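Local structure of iron-sulfur cluster assembly scaffold protein NifU (Fervidobacterium islandicum, 6A6F) at residues F45-D50 / K79-A84; N90-M95 / C123-W128. The protein probably acts as a SufU/NifU-type scaffold or sulfur-transfer protein in the assembly of iron-sulfur clusters by the SUF system. All blocks are in the same frame, centred on the assembly; numbering follows the deposited sequence.

Contact 1. Residues F45-D50 / K79-A84; sequences FLFDGD and KTKQEA
Asp-50 O, in the turn after strand 39-48, accepts a 2.8 Å hydrogen bond from Lys-81 N, in the first turn of helix 81-95. The same oxygen lies 3.1 Å from Thr-80 CA, a CA-H...O contact beside the main bond. Thr-80 is the N-cap and forms a capping box: its OG1 accepts from Glu-83 N, while Thr-80 N donates to Glu-83 OE1 at 2.9 Å, on the anti side of the carboxylate, tilted 26° from its plane. Lys-81 reaches back over the strand end. Its chain is extended beyond CG, which carries CE over the centre of the Phe-47 ring, 3.8 Å from the centroid. Lys-81 NZ follows at 4.2 Å from that centroid, only 13° off the normal, so both CH-pi and cation-pi terms apply. With an alanine in place of Phe-47, the ammonium is likely to lose its aromatic partner and the end of the lysine to turn more freely. Helix 118-135 also touches Phe-47, through Leu-135. Asp-50 OD1 stays 5.6 Å from Lys-81 NZ, which implies that the contact rests on a backbone bond and a ring face, with carboxylate attraction at most a longer-range addition.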
loop_
_atom_site.group_PDB
_atom_site.type_symbol
_atom_site.label_atom_id
_atom_site.label_comp_id
_atom_site.label_asym_id
_atom_site.label_seq_id
_atom_site.Cartn_x
_atom_site.Cartn_y
_atom_site.Cartn_z
ATOM N N PHE A 45 6.398 -19.359 -6.158
ATOM C CA PHE A 45 7.762 -19.877 -6.062
ATOM C C PHE A 45 8.174 -20.670 -7.299
ATOM O O PHE A 45 7.348 -21.408 -7.852
ATOM C CB PHE A 45 7.908 -20.833 -4.861
ATOM C CG PHE A 45 7.657 -20.192 -3.523
ATOM C CD1 PHE A 45 6.381 -20.071 -3.040
ATOM C CD2 PHE A 45 8.712 -19.764 -2.749
ATOM C CE1 PHE A 45 6.151 -19.512 -1.794
ATOM C CE2 PHE A 45 8.503 -19.188 -1.518
ATOM C CZ PHE A 45 7.216 -19.076 -1.040
ATOM N N LEU A 46 9.449 -20.530 -7.687
ATOM C CA LEU A 46 10.149 -21.517 -8.504
ATOM C C LEU A 46 11.310 -22.027 -7.676
ATOM O O LEU A 46 12.040 -21.208 -7.080
ATOM C CB LEU A 46 10.757 -20.948 -9.798
ATOM C CG LEU A 46 9.755 -20.469 -10.853
ATOM C CD1 LEU A 46 10.466 -19.711 -11.971
ATOM C CD2 LEU A 46 8.979 -21.617 -11.476
ATOM N N PHE A 47 11.533 -23.344 -7.769
ATOM C CA PHE A 47 12.585 -24.077 -7.078
ATOM C C PHE A 47 13.408 -24.878 -8.082
ATOM O O PHE A 47 12.920 -25.256 -9.156
ATOM C CB PHE A 47 11.980 -25.127 -6.127
ATOM C CG PHE A 47 10.956 -24.589 -5.133
ATOM C CD1 PHE A 47 11.290 -23.641 -4.237
ATOM C CD2 PHE A 47 9.698 -25.122 -5.075
ATOM C CE1 PHE A 47 10.363 -23.161 -3.289
ATOM C CE2 PHE A 47 8.755 -24.664 -4.162
ATOM C CZ PHE A 47 9.092 -23.681 -3.251
ATOM N N ASP A 48 14.631 -25.202 -7.672
ATOM C CA ASP A 48 15.463 -26.164 -8.363
ATOM C C ASP A 48 15.932 -27.100 -7.257
ATOM O O ASP A 48 16.934 -26.848 -6.569
ATOM C CB ASP A 48 16.644 -25.487 -9.046
ATOM C CG ASP A 48 17.521 -26.481 -9.818
ATOM O OD1 ASP A 48 17.156 -27.664 -9.918
ATOM O OD2 ASP A 48 18.567 -26.075 -10.336
ATOM N N GLY A 49 15.156 -28.144 -7.060
ATOM C CA GLY A 49 15.362 -29.028 -5.952
ATOM C C GLY A 49 15.076 -28.253 -4.705
ATOM O O GLY A 49 13.947 -27.818 -4.509
ATOM N N ASP A 50 16.090 -28.091 -3.850
ATOM C CA ASP A 50 15.892 -27.380 -2.592
ATOM C C ASP A 50 16.216 -25.911 -2.706
ATOM O O ASP A 50 15.998 -25.180 -1.751
ATOM C CB ASP A 50 16.714 -27.977 -1.470
ATOM C CG ASP A 50 16.201 -29.320 -1.054
ATOM O OD1 ASP A 50 15.897 -30.137 -1.963
ATOM O OD2 ASP A 50 16.091 -29.567 0.172
ATOM N N LYS A 79 18.650 -19.038 -1.807
ATOM C CA LYS A 79 18.923 -19.871 -0.635
ATOM C C LYS A 79 18.191 -21.198 -0.793
ATOM O O LYS A 79 17.316 -21.340 -1.662
ATOM C CB LYS A 79 18.414 -19.167 0.616
ATOM C CG LYS A 79 18.956 -17.748 0.857
ATOM C CD LYS A 79 20.336 -17.730 1.489
ATOM C CE LYS A 79 20.663 -16.385 2.155
ATOM N NZ LYS A 79 20.776 -15.313 1.123
ATOM N N THR A 80 18.482 -22.142 0.093
ATOM C CA THR A 80 17.726 -23.375 0.165
ATOM C C THR A 80 16.443 -23.192 0.948
ATOM O O THR A 80 16.278 -22.261 1.737
ATOM C CB THR A 80 18.535 -24.549 0.805
ATOM O OG1 THR A 80 18.905 -24.207 2.127
ATOM C CG2 THR A 80 19.808 -24.821 0.038
ATOM N N LYS A 81 15.522 -24.107 0.746
ATOM C CA LYS A 81 14.353 -24.121 1.567
ATOM C C LYS A 81 14.668 -24.052 3.051
ATOM O O LYS A 81 14.017 -23.301 3.795
ATOM C CB LYS A 81 13.543 -25.340 1.265
ATOM C CG LYS A 81 12.859 -25.203 -0.062
ATOM C CD LYS A 81 12.000 -26.406 -0.339
ATOM C CE LYS A 81 11.767 -26.517 -1.839
ATOM N NZ LYS A 81 10.860 -27.664 -2.018
ATOM N N GLN A 82 15.686 -24.799 3.488
ATOM C CA GLN A 82 16.041 -24.859 4.927
ATOM C C GLN A 82 16.706 -23.573 5.408
ATOM O O GLN A 82 16.436 -23.106 6.503
ATOM C CB GLN A 82 16.946 -26.090 5.226
ATOM C CG GLN A 82 16.258 -27.429 4.914
ATOM C CD GLN A 82 14.993 -27.728 5.755
ATOM O OE1 GLN A 82 14.928 -27.422 6.963
ATOM N NE2 GLN A 82 13.985 -28.343 5.113
ATOM N N GLU A 83 17.537 -22.956 4.590
ATOM C CA GLU A 83 18.081 -21.666 4.969
ATOM C C GLU A 83 16.954 -20.646 5.124
ATOM O O GLU A 83 16.940 -19.853 6.080
ATOM C CB GLU A 83 19.147 -21.198 3.969
ATOM C CG GLU A 83 20.398 -22.079 3.927
ATOM C CD GLU A 83 21.298 -21.776 2.735
ATOM O OE1 GLU A 83 20.801 -21.412 1.621
ATOM O OE2 GLU A 83 22.535 -21.899 2.903
ATOM N N ALA A 84 15.960 -20.726 4.249
ATOM C CA ALA A 84 14.844 -19.782 4.326
ATOM C C ALA A 84 14.022 -19.989 5.603
ATOM O O ALA A 84 13.630 -19.015 6.284
ATOM C CB ALA A 84 13.947 -19.874 3.093
#

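Contact 2. Residues N90-M95 / C123-W128; sequences NAENMM and CFLLPW. With ZN (zinc ion), chain G.
Ala-91 O is met by two groups: Met-95 N bonds to it at 3.2 Å within its helix, and the edge of the Phe-124 ring faces it from across the contact, CE2 at 3.8 Å. The setting is an antiparallel helix pair: the axes of segments 90-95 and 123-128 approach to 10.5 Å with 162° between their directions, and no hydrogen bond spans the interface. Phe-124 enters the groove between Ala-91 and Met-95. Its CG sits anti to the backbone N (chi1 174°), which sends the ring across to the other helix, where CZ rests 4.0 Å from Met-94 CE. Met-95 bends at chi2 and chi3, bringing CE over one ring face; its SD, 4.6 Å from the centroid and oblique to the normal, makes a Met-aromatic contact. The opposite face receives Trp-128 CD1, offset toward the rim, so Phe-124 is sandwiched between the two side chains. Ala-91 CB lies over the five-membered ring of Trp-128, 4.2 Å from its centroid. At the more exposed flank Leu-125 CD2 packs 3.9 Å from Glu-92 CA, and Glu-92 has a long, weak ion pair with Lys-129. Cys-123, the residue before Phe-124, shares the zinc ion with Cys-37, Asp-39 and Cys-62; its SG binds the metal at 2.3 Å.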
loop_
_atom_site.group_PDB
_atom_site.type_symbol
_atom_site.label_atom_id
_atom_site.label_comp_id
_atom_site.label_asym_id
_atom_site.label_seq_id
_atom_site.Cartn_x
_atom_site.Cartn_y
_atom_site.Cartn_z
ATOM N N ASN A 90 14.319 -17.232 12.922
ATOM C CA ASN A 90 14.955 -16.055 13.481
ATOM C C ASN A 90 14.121 -14.775 13.472
ATOM O O ASN A 90 14.157 -14.016 14.452
ATOM C CB ASN A 90 16.259 -15.805 12.804
ATOM C CG ASN A 90 17.350 -16.664 13.379
ATOM O OD1 ASN A 90 17.927 -16.316 14.407
ATOM N ND2 ASN A 90 17.648 -17.775 12.722
ATOM N N ALA A 91 13.345 -14.554 12.399
ATOM C CA ALA A 91 12.583 -13.312 12.249
ATOM C C ALA A 91 11.447 -13.295 13.223
ATOM O O ALA A 91 11.175 -12.250 13.841
ATOM C CB ALA A 91 12.044 -13.175 10.837
ATOM N N GLU A 92 10.788 -14.446 13.358
ATOM C CA GLU A 92 9.752 -14.610 14.345
ATOM C C GLU A 92 10.335 -14.479 15.772
ATOM O O GLU A 92 9.800 -13.711 16.583
ATOM C CB GLU A 92 9.006 -15.952 14.168
ATOM C CG GLU A 92 7.854 -16.088 15.156
ATOM C CD GLU A 92 6.836 -17.165 14.820
ATOM O OE1 GLU A 92 7.260 -18.285 14.501
ATOM O OE2 GLU A 92 5.605 -16.879 14.902
ATOM N N ASN A 93 11.446 -15.152 16.059
ATOM C CA ASN A 93 12.119 -14.941 17.359
ATOM C C ASN A 93 12.367 -13.477 17.683
ATOM O O ASN A 93 12.170 -13.044 18.819
ATOM C CB ASN A 93 13.444 -15.716 17.464
ATOM C CG ASN A 93 13.230 -17.213 17.649
ATOM O OD1 ASN A 93 12.097 -17.676 17.789
ATOM N ND2 ASN A 93 14.311 -17.976 17.618
ATOM N N MET A 94 12.820 -12.716 16.699
ATOM C CA MET A 94 13.031 -11.275 16.876
ATOM C C MET A 94 11.752 -10.612 17.374
ATOM O O MET A 94 11.767 -9.834 18.351
ATOM C CB MET A 94 13.486 -10.627 15.546
ATOM C CG MET A 94 13.990 -9.193 15.660
ATOM S SD MET A 94 14.592 -8.431 14.145
ATOM C CE MET A 94 13.175 -8.696 13.066
ATOM N N MET A 95 10.636 -10.930 16.716
ATOM C CA MET A 95 9.374 -10.287 17.001
ATOM C C MET A 95 8.888 -10.614 18.389
ATOM O O MET A 95 8.374 -9.759 19.070
ATOM C CB MET A 95 8.310 -10.707 15.991
ATOM C CG MET A 95 8.412 -9.968 14.670
ATOM S SD MET A 95 8.232 -8.195 14.922
ATOM C CE MET A 95 9.862 -7.599 14.593
ATOM N N CYS A 123 1.638 -7.821 10.662
ATOM C CA CYS A 123 1.955 -7.279 9.361
ATOM C C CYS A 123 3.363 -7.707 8.924
ATOM O O CYS A 123 3.534 -8.214 7.842
ATOM C CB CYS A 123 1.818 -5.743 9.358
ATOM S SG CYS A 123 0.236 -5.145 10.059
ATOM N N PHE A 124 4.355 -7.500 9.788
ATOM C CA PHE A 124 5.675 -8.001 9.556
ATOM C C PHE A 124 5.738 -9.508 9.289
ATOM O O PHE A 124 6.453 -9.965 8.370
ATOM C CB PHE A 124 6.571 -7.738 10.753
ATOM C CG PHE A 124 7.908 -8.353 10.613
ATOM C CD1 PHE A 124 8.800 -7.889 9.667
ATOM C CD2 PHE A 124 8.273 -9.425 11.388
ATOM C CE1 PHE A 124 10.070 -8.464 9.529
ATOM C CE2 PHE A 124 9.520 -10.025 11.243
ATOM C CZ PHE A 124 10.423 -9.542 10.308
ATOM N N LEU A 125 5.029 -10.277 10.103
ATOM C CA LEU A 125 5.088 -11.717 10.026
ATOM C C LEU A 125 4.277 -12.353 8.922
ATOM O O LEU A 125 4.518 -13.517 8.627
ATOM C CB LEU A 125 4.707 -12.371 11.355
ATOM C CG LEU A 125 5.780 -12.284 12.440
ATOM C CD1 LEU A 125 5.222 -12.903 13.708
ATOM C CD2 LEU A 125 7.077 -12.968 12.028
ATOM N N LEU A 126 3.327 -11.628 8.325
ATOM C CA LEU A 126 2.459 -12.204 7.327
ATOM C C LEU A 126 3.231 -12.939 6.187
ATOM O O LEU A 126 2.991 -14.118 5.949
ATOM C CB LEU A 126 1.512 -11.144 6.738
ATOM C CG LEU A 126 0.642 -11.650 5.574
ATOM C CD1 LEU A 126 -0.232 -12.788 6.065
ATOM C CD2 LEU A 126 -0.193 -10.545 4.985
ATOM N N PRO A 127 4.168 -12.246 5.484
ATOM C CA PRO A 127 4.909 -12.994 4.447
ATOM C C PRO A 127 5.675 -14.171 4.986
ATOM O O PRO A 127 5.787 -15.160 4.285
ATOM C CB PRO A 127 5.881 -11.976 3.875
ATOM C CG PRO A 127 5.903 -10.897 4.911
ATOM C CD PRO A 127 4.563 -10.847 5.514
ATOM N N TRP A 128 6.255 -14.049 6.173
ATOM C CA TRP A 128 7.105 -15.121 6.733
ATOM C C TRP A 128 6.287 -16.373 7.128
ATOM O O TRP A 128 6.700 -17.503 6.868
ATOM C CB TRP A 128 7.890 -14.601 7.950
ATOM C CG TRP A 128 8.987 -13.673 7.595
ATOM C CD1 TRP A 128 8.986 -12.331 7.734
ATOM C CD2 TRP A 128 10.224 -14.020 6.986
ATOM N NE1 TRP A 128 10.143 -11.813 7.255
ATOM C CE2 TRP A 128 10.935 -12.838 6.800
ATOM C CE3 TRP A 128 10.786 -15.218 6.550
ATOM C CZ2 TRP A 128 12.197 -12.810 6.214
ATOM C CZ3 TRP A 128 12.058 -15.188 5.989
ATOM C CH2 TRP A 128 12.744 -13.999 5.838
HETATM ZN ZN ZN G . -0.734 -4.409 8.064
#

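How the contacts relate
Both contacts use helix 81-95, contact 1 at its N-terminal end and contact 2 at its C-terminal part, with centres about 19 Å apart. Contact 1 lies at the surface, where no touching residue is buried, and joins the helix to the end of strand 39-48 and the turn after it through a hydrogen bond and a cation-pi pair. Contact 2 is mostly buried, its centre about 7 Å from that of the chain, and pairs the helix with helix 118-135 through apolar, aromatic and sulfur contacts. The two meet where Ala-84 O comes within 4.1 Å of Trp-128 CZ3. Only contact 2 includes a zinc ligand.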